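Local coordinates for protein involved in catabolism of external DNA (Legionella pneumophila subsp. pneumophila, PDB 2OO3) that probably transfers a methyl group from S-adenosyl-L-methionine to the N6 atom of one particular adenine in 23S ribosomal RNA, at residues L27-H32 and N244-F249; S78-Y83 and L257-T262; Q89-L92 and L96-Y99; E177-I182 and E207-K212. All coordinates share one frame; numbering follows the deposited sequence.

Interaction 1. Residues L27-H32 and N244-F249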
loop_
_atom_site.group_PDB
_atom_site.type_symbol
_atom_site.label_atom_id
_atom_site.label_comp_id
_atom_site.label_asym_id
_atom_site.label_seq_id
_atom_site.Cartn_x
_atom_site.Cartn_y
_atom_site.Cartn_z
ATOM N N LEU A 27 0.326 -5.772 7.980
ATOM C CA LEU A 27 1.482 -6.599 8.367
ATOM C C LEU A 27 1.485 -6.905 9.863
ATOM O O LEU A 27 1.687 -8.051 10.262
ATOM C CB LEU A 27 2.793 -5.927 7.964
ATOM C CG LEU A 27 3.045 -5.870 6.432
ATOM C CD1 LEU A 27 4.223 -4.955 6.199
ATOM C CD2 LEU A 27 3.306 -7.222 5.816
ATOM N N ALA A 28 1.201 -5.878 10.669
ATOM C CA ALA A 28 1.075 -6.010 12.117
ATOM C C ALA A 28 0.010 -7.025 12.496
ATOM O O ALA A 28 0.201 -7.775 13.464
ATOM C CB ALA A 28 0.774 -4.663 12.774
ATOM N N TYR A 29 -1.097 -7.077 11.746
ATOM C CA TYR A 29 -2.162 -8.036 12.088
ATOM C C TYR A 29 -1.775 -9.443 11.725
ATOM O O TYR A 29 -1.916 -10.383 12.538
ATOM C CB TYR A 29 -3.449 -7.736 11.339
ATOM C CG TYR A 29 -4.548 -8.751 11.635
ATOM C CD1 TYR A 29 -5.284 -8.674 12.822
ATOM C CD2 TYR A 29 -4.860 -9.784 10.724
ATOM C CE1 TYR A 29 -6.316 -9.582 13.097
ATOM C CE2 TYR A 29 -5.887 -10.702 10.985
ATOM C CZ TYR A 29 -6.622 -10.579 12.168
ATOM O OH TYR A 29 -7.655 -11.472 12.461
ATOM N N LEU A 30 -1.305 -9.601 10.488
ATOM C CA LEU A 30 -1.085 -10.947 9.955
ATOM C C LEU A 30 0.041 -11.679 10.638
ATOM O O LEU A 30 0.008 -12.913 10.743
ATOM C CB LEU A 30 -0.864 -10.909 8.445
ATOM C CG LEU A 30 -2.109 -10.652 7.589
ATOM C CD1 LEU A 30 -1.678 -10.579 6.131
ATOM C CD2 LEU A 30 -3.108 -11.737 7.776
ATOM N N THR A 31 1.060 -10.936 11.072
ATOM C CA THR A 31 2.182 -11.549 11.773
ATOM C C THR A 31 1.791 -12.000 13.209
ATOM O O THR A 31 2.630 -12.551 13.948
ATOM C CB THR A 31 3.417 -10.614 11.804
ATOM O OG1 THR A 31 3.029 -9.349 12.358
ATOM C CG2 THR A 31 3.986 -10.398 10.355
ATOM N N HIS A 32 0.536 -11.808 13.609
ATOM C CA HIS A 32 0.103 -12.393 14.888
ATOM C C HIS A 32 0.083 -13.906 14.857
ATOM O O HIS A 32 0.282 -14.549 15.892
ATOM C CB HIS A 32 -1.272 -11.932 15.302
ATOM C CG HIS A 32 -1.260 -10.606 15.972
ATOM N ND1 HIS A 32 -0.916 -10.457 17.295
ATOM C CD2 HIS A 32 -1.518 -9.364 15.501
ATOM C CE1 HIS A 32 -0.985 -9.175 17.621
ATOM N NE2 HIS A 32 -1.351 -8.491 16.552
ATOM N N ASN A 244 -10.902 -9.419 2.344
ATOM C CA ASN A 244 -10.595 -10.140 3.574
ATOM C C ASN A 244 -9.845 -9.276 4.582
ATOM O O ASN A 244 -8.805 -9.676 5.109
ATOM C CB ASN A 244 -9.869 -11.444 3.226
ATOM C CG ASN A 244 -10.782 -12.396 2.441
ATOM O OD1 ASN A 244 -11.994 -12.476 2.708
ATOM N ND2 ASN A 244 -10.218 -13.101 1.471
ATOM N N PRO A 245 -10.368 -8.063 4.854
ATOM C CA PRO A 245 -9.607 -7.258 5.786
ATOM C C PRO A 245 -9.638 -7.852 7.206
ATOM O O PRO A 245 -10.602 -8.566 7.570
ATOM C CB PRO A 245 -10.321 -5.904 5.752
ATOM C CG PRO A 245 -11.759 -6.252 5.396
ATOM C CD PRO A 245 -11.597 -7.381 4.386
ATOM N N PRO A 246 -8.586 -7.576 7.997
ATOM C CA PRO A 246 -8.483 -8.111 9.345
ATOM C C PRO A 246 -9.533 -7.566 10.262
ATOM O O PRO A 246 -10.066 -6.440 10.064
ATOM C CB PRO A 246 -7.121 -7.622 9.815
ATOM C CG PRO A 246 -6.344 -7.336 8.506
ATOM C CD PRO A 246 -7.423 -6.741 7.659
ATOM N N TYR A 247 -9.882 -8.439 11.198
ATOM C CA TYR A 247 -10.433 -8.091 12.484
ATOM C C TYR A 247 -9.842 -6.811 13.083
ATOM O O TYR A 247 -8.625 -6.734 13.401
ATOM C CB TYR A 247 -10.150 -9.249 13.466
ATOM C CG TYR A 247 -11.004 -9.216 14.718
ATOM C CD1 TYR A 247 -12.406 -9.139 14.633
ATOM C CD2 TYR A 247 -10.411 -9.256 15.994
ATOM C CE1 TYR A 247 -13.204 -9.105 15.795
ATOM C CE2 TYR A 247 -11.190 -9.223 17.154
ATOM C CZ TYR A 247 -12.581 -9.148 17.046
ATOM O OH TYR A 247 -13.346 -9.130 18.192
ATOM N N THR A 248 -10.721 -5.836 13.247
ATOM C CA THR A 248 -10.439 -4.558 13.892
ATOM C C THR A 248 -9.847 -3.505 12.947
ATOM O O THR A 248 -9.689 -2.345 13.339
ATOM C CB THR A 248 -9.549 -4.675 15.170
ATOM O OG1 THR A 248 -8.188 -4.913 14.778
ATOM C CG2 THR A 248 -10.052 -5.788 16.128
ATOM N N PHE A 249 -9.536 -3.889 11.709
ATOM C CA PHE A 249 -8.909 -2.954 10.763
ATOM C C PHE A 249 -9.802 -1.748 10.411
ATOM O O PHE A 249 -9.311 -0.635 10.361
ATOM C CB PHE A 249 -8.471 -3.697 9.481
ATOM C CG PHE A 249 -7.920 -2.792 8.424
ATOM C CD1 PHE A 249 -6.592 -2.385 8.467
ATOM C CD2 PHE A 249 -8.742 -2.320 7.406
ATOM C CE1 PHE A 249 -6.074 -1.536 7.480
ATOM C CE2 PHE A 249 -8.254 -1.460 6.436
ATOM C CZ PHE A 249 -6.912 -1.054 6.481
HETATM O O HOH W 1 -9.397 -11.354 10.720
#
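Y29, near the end of helix 14-30, lays its ring against P246 and Y247 in the loop that leads into helix 249-263. Before it in the chain, L27 faces the other way, into the hydrophobic body formed with L110 and L162, and A28, small enough to lie close to a neighbouring helix, rests on Q109. Y29 then crosses the gap. Its CG stands anti to the backbone N (chi1 178°), which carries the ring across toward P246, and P246 CB sits 3.3 Å from the centroid of the Y29 ring, only 15° off the normal. This is a CH-pi contact over the centre of one face. Proline suits the place because its rigid, saturated ring offers C-H groups to the electron-rich face. Farther along the same ring, Y29 OH is 3.5 Å from Y247 CB. The hydroxyl is also tied to the loop through a water, a short 2.5 Å from Y29 OH, that accepts from Y247 N at 3.0 Å. L30 follows, its side chain on L162 and its carbonyl bonded to R160. Just past the helix, T31 N and T31 OG1 approach L27 O from opposite faces of its plane, the hydroxyl at 2.8 Å. On the loop side, P246 to F249 form a type II beta turn, with F249 N bonded to P246 O and T248 at the N-cap position of the next helix, though its side chain makes no capping bond. The arrangement is a proline-aromatic CH-pi contact joining a helix end to a strand-to-helix turn in a Rossmann-like methyltransferase fold.

Interaction 2. Residues S78-Y83 and L257-T262. With SO4 (sulfate ion), chain D.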
loop_
_atom_site.group_PDB
_atom_site.type_symbol
_atom_site.label_atom_id
_atom_site.label_comp_id
_atom_site.label_asym_id
_atom_site.label_seq_id
_atom_site.Cartn_x
_atom_site.Cartn_y
_atom_site.Cartn_z
ATOM N N SER A 78 -0.701 6.066 18.558
ATOM C CA SER A 78 0.137 4.865 18.548
ATOM C C SER A 78 -0.036 3.975 17.332
ATOM O O SER A 78 0.852 3.184 17.045
ATOM C CB SER A 78 -0.109 4.029 19.828
ATOM O OG SER A 78 -1.413 3.455 19.766
ATOM N N LEU A 79 -1.167 4.069 16.620
ATOM C CA LEU A 79 -1.345 3.342 15.336
ATOM C C LEU A 79 -0.280 3.665 14.266
ATOM O O LEU A 79 -0.104 2.896 13.306
ATOM C CB LEU A 79 -2.756 3.589 14.741
ATOM C CG LEU A 79 -3.897 2.884 15.501
ATOM C CD1 LEU A 79 -5.243 3.228 14.874
ATOM C CD2 LEU A 79 -3.704 1.395 15.467
ATOM N N PHE A 80 0.401 4.791 14.444
ATOM C CA PHE A 80 1.474 5.265 13.557
ATOM C C PHE A 80 2.861 4.747 13.896
ATOM O O PHE A 80 3.822 4.966 13.133
ATOM C CB PHE A 80 1.512 6.788 13.555
ATOM C CG PHE A 80 0.370 7.448 12.761
ATOM C CD1 PHE A 80 0.611 8.027 11.502
ATOM C CD2 PHE A 80 -0.932 7.515 13.291
ATOM C CE1 PHE A 80 -0.426 8.668 10.796
ATOM C CE2 PHE A 80 -1.994 8.138 12.585
ATOM C CZ PHE A 80 -1.747 8.711 11.330
ATOM N N LEU A 81 2.979 4.046 15.031
ATOM C CA LEU A 81 4.297 3.635 15.517
ATOM C C LEU A 81 5.113 2.845 14.524
ATOM O O LEU A 81 6.273 3.147 14.341
ATOM C CB LEU A 81 4.205 2.849 16.850
ATOM C CG LEU A 81 3.800 3.693 18.060
ATOM C CD1 LEU A 81 3.466 2.728 19.245
ATOM C CD2 LEU A 81 4.916 4.640 18.412
ATOM N N GLU A 82 4.534 1.823 13.917
ATOM C CA GLU A 82 5.348 0.918 13.060
ATOM C C GLU A 82 5.816 1.690 11.836
ATOM O O GLU A 82 6.970 1.592 11.417
ATOM C CB GLU A 82 4.537 -0.307 12.635
ATOM C CG GLU A 82 4.261 -1.318 13.789
ATOM C CD GLU A 82 2.946 -1.031 14.587
ATOM O OE1 GLU A 82 2.420 0.111 14.609
ATOM O OE2 GLU A 82 2.434 -1.989 15.207
ATOM N N TYR A 83 4.915 2.502 11.295
ATOM C CA TYR A 83 5.226 3.332 10.130
ATOM C C TYR A 83 6.382 4.281 10.415
ATOM O O TYR A 83 7.360 4.324 9.676
ATOM C CB TYR A 83 3.971 4.140 9.733
ATOM C CG TYR A 83 4.133 5.079 8.536
ATOM C CD1 TYR A 83 4.397 4.571 7.245
ATOM C CD2 TYR A 83 3.973 6.445 8.683
ATOM C CE1 TYR A 83 4.529 5.417 6.144
ATOM C CE2 TYR A 83 4.109 7.308 7.586
ATOM C CZ TYR A 83 4.360 6.788 6.317
ATOM O OH TYR A 83 4.482 7.642 5.227
ATOM N N LEU A 257 -7.160 7.697 9.303
ATOM C CA LEU A 257 -7.684 8.653 8.316
ATOM C C LEU A 257 -8.113 9.967 8.961
ATOM O O LEU A 257 -7.831 11.033 8.411
ATOM C CB LEU A 257 -8.852 8.054 7.520
ATOM C CG LEU A 257 -8.502 6.868 6.605
ATOM C CD1 LEU A 257 -9.773 6.110 6.161
ATOM C CD2 LEU A 257 -7.720 7.356 5.376
ATOM N N GLU A 258 -8.775 9.907 10.122
ATOM C CA GLU A 258 -9.109 11.144 10.848
ATOM C C GLU A 258 -7.864 11.937 11.153
ATOM O O GLU A 258 -7.841 13.152 10.951
ATOM C CB GLU A 258 -9.782 10.877 12.190
ATOM C CG GLU A 258 -11.104 10.160 12.168
ATOM C CD GLU A 258 -11.698 10.157 13.577
ATOM O OE1 GLU A 258 -12.666 9.404 13.825
ATOM O OE2 GLU A 258 -11.172 10.935 14.431
ATOM N N THR A 259 -6.833 11.268 11.687
ATOM C CA THR A 259 -5.555 11.944 11.958
ATOM C C THR A 259 -4.952 12.599 10.705
ATOM O O THR A 259 -4.526 13.765 10.742
ATOM C CB THR A 259 -4.521 10.993 12.626
ATOM O OG1 THR A 259 -5.109 10.443 13.801
ATOM C CG2 THR A 259 -3.290 11.727 13.032
ATOM N N LEU A 260 -4.906 11.862 9.601
ATOM C CA LEU A 260 -4.326 12.407 8.357
ATOM C C LEU A 260 -5.048 13.673 7.815
ATOM O O LEU A 260 -4.413 14.592 7.263
ATOM C CB LEU A 260 -4.249 11.304 7.286
ATOM C CG LEU A 260 -3.273 10.167 7.647
ATOM C CD1 LEU A 260 -3.267 9.169 6.510
ATOM C CD2 LEU A 260 -1.837 10.747 7.883
ATOM N N THR A 261 -6.367 13.722 7.960
ATOM C CA THR A 261 -7.113 14.888 7.492
ATOM C C THR A 261 -6.769 16.114 8.341
ATOM O O THR A 261 -7.051 17.228 7.914
ATOM C CB THR A 261 -8.633 14.699 7.499
ATOM O OG1 THR A 261 -9.094 14.488 8.837
ATOM C CG2 THR A 261 -9.058 13.511 6.636
ATOM N N THR A 262 -6.167 15.930 9.521
ATOM C CA THR A 262 -5.689 17.093 10.283
ATOM C C THR A 262 -4.347 17.629 9.740
ATOM O O THR A 262 -3.979 18.754 10.035
ATOM C CB THR A 262 -5.563 16.831 11.810
ATOM O OG1 THR A 262 -4.444 15.978 12.091
ATOM C CG2 THR A 262 -6.847 16.207 12.380
HETATM S S SO4 D . -2.865 6.826 21.614
HETATM O O1 SO4 D . -2.892 7.880 22.627
HETATM O O2 SO4 D . -1.586 6.938 20.926
HETATM O O3 SO4 D . -2.977 5.517 22.263
HETATM O O4 SO4 D . -3.972 6.988 20.672
#
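This is a buried apolar contact between helical segments, in which F80, at the end of the 3-10 segment 78-80, inserts its ring against T259 and L260 of helix 249-263. No hydrogen bond crosses between the two segments. The F80 CG lies anti to its own carbonyl carbon (chi1 -74°), and the ring bridges a separation of 9.8 Å between F80 CA and T259 CA. L260 CD2 meets the ring at its edge, near the ring plane, 3.8 Å from F80 CE1, and leucine's branched end is well shaped to pack there. T259 and F80 reach toward each other from their two helical segments. T259 CG2 is 3.8 Å from F80 CZ, and its CB is equally near. Threonine can do this on a helix because its two branches divide the work: OG1 turns back to the carbonyl of L255 in its own helix, while the methyl and CB touch the CE2-CZ side of the phenyl ring. One turn later T262 OG1 donates to T259 O at 2.6 Å, in the carbonyl plane, and T262 N shares that acceptor. At the start of 78-83, S78 N donates to O2 of a sulfate at 2.7 Å. The ion probably comes from the crystallisation liquor, and the start of the helical turn offers it an N-H. I21 of helix 14-30 and V256 of helix 249-263 also touch the F80 ring, so it lies where three helical elements converge; L257, on another side of helix 249-263, packs on strand 270-275.

Interaction 3. Residues Q89-L92 and L96-Y99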
loop_
_atom_site.group_PDB
_atom_site.type_symbol
_atom_site.label_atom_id
_atom_site.label_comp_id
_atom_site.label_asym_id
_atom_site.label_seq_id
_atom_site.Cartn_x
_atom_site.Cartn_y
_atom_site.Cartn_z
ATOM N N GLN A 89 14.326 4.486 10.980
ATOM C CA GLN A 89 15.415 3.531 10.768
ATOM C C GLN A 89 16.200 3.846 9.533
ATOM O O GLN A 89 17.428 3.802 9.551
ATOM C CB GLN A 89 14.860 2.124 10.574
ATOM C CG GLN A 89 15.956 1.060 10.472
ATOM C CD GLN A 89 15.460 -0.153 9.775
ATOM O OE1 GLN A 89 15.425 -0.194 8.566
ATOM N NE2 GLN A 89 15.030 -1.143 10.541
ATOM N N ILE A 90 15.493 4.117 8.431
ATOM C CA ILE A 90 16.175 4.327 7.141
ATOM C C ILE A 90 17.013 5.642 7.125
ATOM O O ILE A 90 18.012 5.755 6.395
ATOM C CB ILE A 90 15.157 4.229 5.934
ATOM C CG1 ILE A 90 15.876 4.038 4.578
ATOM C CG2 ILE A 90 14.262 5.431 5.877
ATOM C CD1 ILE A 90 14.890 3.606 3.443
ATOM N N ASN A 91 16.602 6.623 7.924
ATOM C CA ASN A 91 17.217 7.931 7.920
ATOM C C ASN A 91 18.302 8.055 8.978
ATOM O O ASN A 91 18.094 7.591 10.106
ATOM C CB ASN A 91 16.157 8.997 8.168
ATOM C CG ASN A 91 15.419 9.334 6.926
ATOM O OD1 ASN A 91 16.000 9.931 6.038
ATOM N ND2 ASN A 91 14.149 8.912 6.817
ATOM N N LEU A 92 19.426 8.705 8.647
ATOM C CA LEU A 92 20.565 8.732 9.586
ATOM C C LEU A 92 20.279 9.562 10.824
ATOM O O LEU A 92 20.719 9.225 11.951
ATOM C CB LEU A 92 21.847 9.241 8.908
ATOM C CG LEU A 92 22.512 8.315 7.893
ATOM C CD1 LEU A 92 23.907 8.865 7.483
ATOM C CD2 LEU A 92 22.585 6.851 8.383
ATOM N N LEU A 96 14.707 14.321 7.103
ATOM C CA LEU A 96 14.240 13.347 6.143
ATOM C C LEU A 96 15.081 13.383 4.869
ATOM O O LEU A 96 15.029 14.353 4.100
ATOM C CB LEU A 96 12.782 13.653 5.837
ATOM C CG LEU A 96 11.745 12.556 5.751
ATOM C CD1 LEU A 96 11.801 11.595 6.951
ATOM C CD2 LEU A 96 10.366 13.218 5.635
ATOM N N SER A 97 15.869 12.338 4.652
ATOM C CA SER A 97 16.722 12.251 3.484
ATOM C C SER A 97 16.227 11.161 2.556
ATOM O O SER A 97 16.362 11.299 1.345
ATOM C CB SER A 97 18.173 11.912 3.868
ATOM O OG SER A 97 18.767 12.988 4.589
ATOM N N TYR A 98 15.686 10.092 3.161
ATOM C CA TYR A 98 15.185 8.910 2.456
ATOM C C TYR A 98 13.756 8.606 2.856
ATOM O O TYR A 98 13.374 8.745 4.036
ATOM C CB TYR A 98 16.078 7.683 2.729
ATOM C CG TYR A 98 17.141 7.518 1.656
ATOM C CD1 TYR A 98 17.003 6.561 0.651
ATOM C CD2 TYR A 98 18.251 8.382 1.608
ATOM C CE1 TYR A 98 18.001 6.436 -0.373
ATOM C CE2 TYR A 98 19.234 8.270 0.595
ATOM C CZ TYR A 98 19.094 7.305 -0.373
ATOM O OH TYR A 98 20.055 7.208 -1.374
ATOM N N TYR A 99 12.967 8.185 1.881
ATOM C CA TYR A 99 11.665 7.591 2.176
ATOM C C TYR A 99 11.654 6.106 1.732
ATOM O O TYR A 99 12.066 5.807 0.607
ATOM C CB TYR A 99 10.540 8.396 1.466
ATOM C CG TYR A 99 9.149 7.918 1.846
ATOM C CD1 TYR A 99 8.599 8.257 3.071
ATOM C CD2 TYR A 99 8.418 7.087 0.998
ATOM C CE1 TYR A 99 7.334 7.820 3.430
ATOM C CE2 TYR A 99 7.159 6.609 1.361
ATOM C CZ TYR A 99 6.626 7.006 2.581
ATOM O OH TYR A 99 5.421 6.532 2.985
#
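N91 carries this contact, with I90 and Y98 on its flank. Just past the end of helix 81-90, the N91 carboxamide bonds to the backbone of the returning chain with both of its ends. N91 OD1 accepts from S97 N at 2.8 Å and from Y98 N at 2.9 Å; both bonds are nearly straight, with N-H...O angles of 162° and 164°, although both donors are tilted out of the plane of the amide carbonyl. From the other end, N91 ND2 donates to Y98 O at 2.9 Å, in the plane of that carbonyl, though the oxygen lies somewhat out of the amide plane and the bond is more bent. ND2 also reaches back to the carbonyl of I87 in the helix just before it. Asparagine is apt here because its short chain puts a donor and an acceptor side by side at a fixed spacing. L96 CD1 lies 3.6 Å from N91 ND2. I90, the last helical residue, adds the apolar part: its CG1 is 4.1 Å from Y98 CB, the two side chains crossing at about a right angle, and both rest on I48 of strand 48-50. The tyrosine CB points to the helix end, yet its ring leads away. Y99 OH hydrogen-bonds to H20, a residue predicted to bind S-adenosyl-L-methionine. Two acceptor bonds and two donor bonds together fix the rotation of the N91 amide, which therefore pins the helix end to the start of strand 98-100.

Interaction 4. Residues E177-I182 and E207-K212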
loop_
_atom_site.group_PDB
_atom_site.type_symbol
_atom_site.label_atom_id
_atom_site.label_comp_id
_atom_site.label_asym_id
_atom_site.label_seq_id
_atom_site.Cartn_x
_atom_site.Cartn_y
_atom_site.Cartn_z
ATOM N N GLU A 177 -7.599 -3.877 -16.267
ATOM C CA GLU A 177 -6.666 -5.013 -16.122
ATOM C C GLU A 177 -6.554 -5.481 -14.664
ATOM O O GLU A 177 -6.529 -6.666 -14.371
ATOM C CB GLU A 177 -5.289 -4.630 -16.621
ATOM C CG GLU A 177 -5.241 -4.455 -18.132
ATOM C CD GLU A 177 -3.968 -3.808 -18.628
ATOM O OE1 GLU A 177 -3.115 -3.424 -17.794
ATOM O OE2 GLU A 177 -3.816 -3.692 -19.867
ATOM N N ILE A 178 -6.460 -4.518 -13.756
ATOM C CA ILE A 178 -6.184 -4.808 -12.352
ATOM C C ILE A 178 -7.311 -5.593 -11.693
ATOM O O ILE A 178 -7.045 -6.660 -11.153
ATOM C CB ILE A 178 -5.786 -3.507 -11.563
ATOM C CG1 ILE A 178 -4.403 -3.038 -12.038
ATOM C CG2 ILE A 178 -5.838 -3.725 -10.060
ATOM C CD1 ILE A 178 -3.251 -4.036 -11.820
ATOM N N PRO A 179 -8.567 -5.102 -11.751
ATOM C CA PRO A 179 -9.604 -5.929 -11.133
ATOM C C PRO A 179 -9.778 -7.285 -11.807
ATOM O O PRO A 179 -10.169 -8.224 -11.140
ATOM C CB PRO A 179 -10.874 -5.107 -11.329
ATOM C CG PRO A 179 -10.375 -3.662 -11.426
ATOM C CD PRO A 179 -9.117 -3.838 -12.261
ATOM N N TYR A 180 -9.528 -7.357 -13.115
ATOM C CA TYR A 180 -9.575 -8.624 -13.846
ATOM C C TYR A 180 -8.560 -9.616 -13.243
ATOM O O TYR A 180 -8.912 -10.742 -12.931
ATOM C CB TYR A 180 -9.262 -8.421 -15.326
ATOM C CG TYR A 180 -9.449 -9.678 -16.171
ATOM C CD1 TYR A 180 -10.714 -10.088 -16.540
ATOM C CD2 TYR A 180 -8.359 -10.443 -16.589
ATOM C CE1 TYR A 180 -10.911 -11.221 -17.314
ATOM C CE2 TYR A 180 -8.545 -11.599 -17.375
ATOM C CZ TYR A 180 -9.834 -11.968 -17.733
ATOM O OH TYR A 180 -10.079 -13.108 -18.512
ATOM N N ALA A 181 -7.317 -9.174 -13.083
ATOM C CA ALA A 181 -6.283 -10.003 -12.488
ATOM C C ALA A 181 -6.603 -10.410 -11.029
ATOM O O ALA A 181 -6.382 -11.564 -10.637
ATOM C CB ALA A 181 -4.933 -9.292 -12.559
ATOM N N ILE A 182 -7.071 -9.465 -10.216
ATOM C CA ILE A 182 -7.475 -9.810 -8.834
ATOM C C ILE A 182 -8.639 -10.794 -8.821
ATOM O O ILE A 182 -8.634 -11.738 -8.041
ATOM C CB ILE A 182 -7.808 -8.563 -7.989
ATOM C CG1 ILE A 182 -6.597 -7.621 -7.944
ATOM C CG2 ILE A 182 -8.316 -8.954 -6.559
ATOM C CD1 ILE A 182 -6.906 -6.191 -7.417
ATOM N N GLU A 207 -14.741 4.991 -10.663
ATOM C CA GLU A 207 -16.012 4.334 -10.390
ATOM C C GLU A 207 -16.169 3.025 -11.184
ATOM O O GLU A 207 -16.793 2.067 -10.697
ATOM C CB GLU A 207 -17.201 5.271 -10.665
ATOM C CG GLU A 207 -17.392 6.416 -9.631
ATOM C CD GLU A 207 -17.644 5.891 -8.200
ATOM O OE1 GLU A 207 -18.216 4.803 -8.037
ATOM O OE2 GLU A 207 -17.238 6.539 -7.226
ATOM N N GLN A 208 -15.624 2.984 -12.407
ATOM C CA GLN A 208 -15.671 1.749 -13.207
ATOM C C GLN A 208 -14.768 0.661 -12.622
ATOM O O GLN A 208 -15.118 -0.532 -12.606
ATOM C CB GLN A 208 -15.317 2.027 -14.663
ATOM C CG GLN A 208 -16.452 2.814 -15.410
ATOM C CD GLN A 208 -15.956 3.392 -16.719
ATOM O OE1 GLN A 208 -15.855 2.674 -17.709
ATOM N NE2 GLN A 208 -15.624 4.696 -16.727
ATOM N N PHE A 209 -13.605 1.088 -12.157
ATOM C CA PHE A 209 -12.671 0.224 -11.414
ATOM C C PHE A 209 -13.377 -0.328 -10.168
ATOM O O PHE A 209 -13.409 -1.548 -9.939
ATOM C CB PHE A 209 -11.432 1.065 -11.039
ATOM C CG PHE A 209 -10.483 0.400 -10.047
ATOM C CD1 PHE A 209 -9.470 -0.444 -10.491
ATOM C CD2 PHE A 209 -10.599 0.652 -8.672
ATOM C CE1 PHE A 209 -8.568 -1.051 -9.565
ATOM C CE2 PHE A 209 -9.719 0.035 -7.745
ATOM C CZ PHE A 209 -8.711 -0.807 -8.198
ATOM N N LEU A 210 -13.973 0.564 -9.376
ATOM C CA LEU A 210 -14.627 0.143 -8.138
ATOM C C LEU A 210 -15.822 -0.836 -8.366
ATOM O O LEU A 210 -16.044 -1.741 -7.555
ATOM C CB LEU A 210 -15.079 1.370 -7.328
ATOM C CG LEU A 210 -13.987 2.247 -6.697
ATOM C CD1 LEU A 210 -14.616 3.450 -6.038
ATOM C CD2 LEU A 210 -13.143 1.431 -5.681
ATOM N N ARG A 211 -16.553 -0.690 -9.475
ATOM C CA ARG A 211 -17.674 -1.601 -9.758
ATOM C C ARG A 211 -17.142 -3.013 -10.006
ATOM O O ARG A 211 -17.719 -4.002 -9.511
ATOM C CB ARG A 211 -18.522 -1.118 -10.948
ATOM C CG ARG A 211 -19.733 -2.063 -11.305
ATOM C CD ARG A 211 -20.629 -1.454 -12.413
ATOM N NE ARG A 211 -21.315 -0.226 -11.988
ATOM C CZ ARG A 211 -22.421 -0.188 -11.239
ATOM N NH1 ARG A 211 -22.997 -1.311 -10.820
ATOM N NH2 ARG A 211 -22.950 0.980 -10.896
ATOM N N LYS A 212 -16.034 -3.114 -10.733
ATOM C CA LYS A 212 -15.380 -4.413 -10.937
ATOM C C LYS A 212 -14.824 -4.989 -9.632
ATOM O O LYS A 212 -14.992 -6.168 -9.384
ATOM C CB LYS A 212 -14.251 -4.342 -11.984
ATOM C CG LYS A 212 -14.698 -3.887 -13.349
ATOM C CD LYS A 212 -16.037 -4.510 -13.743
ATOM C CE LYS A 212 -15.862 -5.786 -14.531
ATOM N NZ LYS A 212 -17.163 -6.197 -15.137
#
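Helices 174-188 and 203-216 run almost parallel where these segments meet, their axes 9.2 Å apart and only 8° from alignment. P179 is the residue that fills the gap between them. Having no N-H, a proline inside a helix cannot bond to the turn before it, and the helix is kinked there; the compact ring can in return press close to its neighbour. P179 CG is 3.5 Å from F209 CD1, with the two side chains crossing at about a right angle. The neighbouring ring atom, P179 CB, stands 3.5 Å from K212 CB. F209 owes its reach to a CG anti to the backbone N (chi1 169°), which brings the ring end toward the first helix. There I178 CG2 lies at the ring edge, near its plane, 3.9 Å from F209 CE1. The same ring packs on Y198 and V196 of strand 193-200, so a large flat side chain serves helix and sheet at once. I178 is equally well chosen: its branched side chain also meets V147 and V196, and its side chain lies about 4 Å from that of H43, predicted to bind S-adenosyl-L-methionine. K212 lends only the start of its chain; bends at chi2 and chi3 carry its ammonium off, to a weak, long ion pair with E215. With no hydrogen bond or salt bridge between these two segments, the contact is apolar, and the lysine's charge stays away from the hydrophobic seam.

How the interactions relate
Interaction 1 joins the end of helix 14-30 to the loop before helix 249-263, and interaction 2 joins that helix to segment 78-83 at the start of helix 81-90; their centres lie about 16 Å apart. Their segments alternate along the sequence, and they touch where A28 meets E82. Interaction 3 shares helix 81-90 with interaction 2, their centres about 19 Å apart, and a probable hydrogen bond between the Y83 and Y99 hydroxyls links them near H20, predicted to bind S-adenosyl-L-methionine. Interaction 4, nested inside the loops closed by interactions 1 and 2, joins helices on either side of strand 193-200 in sequence, about 35 Å between centres from interaction 3, across the chain's centre.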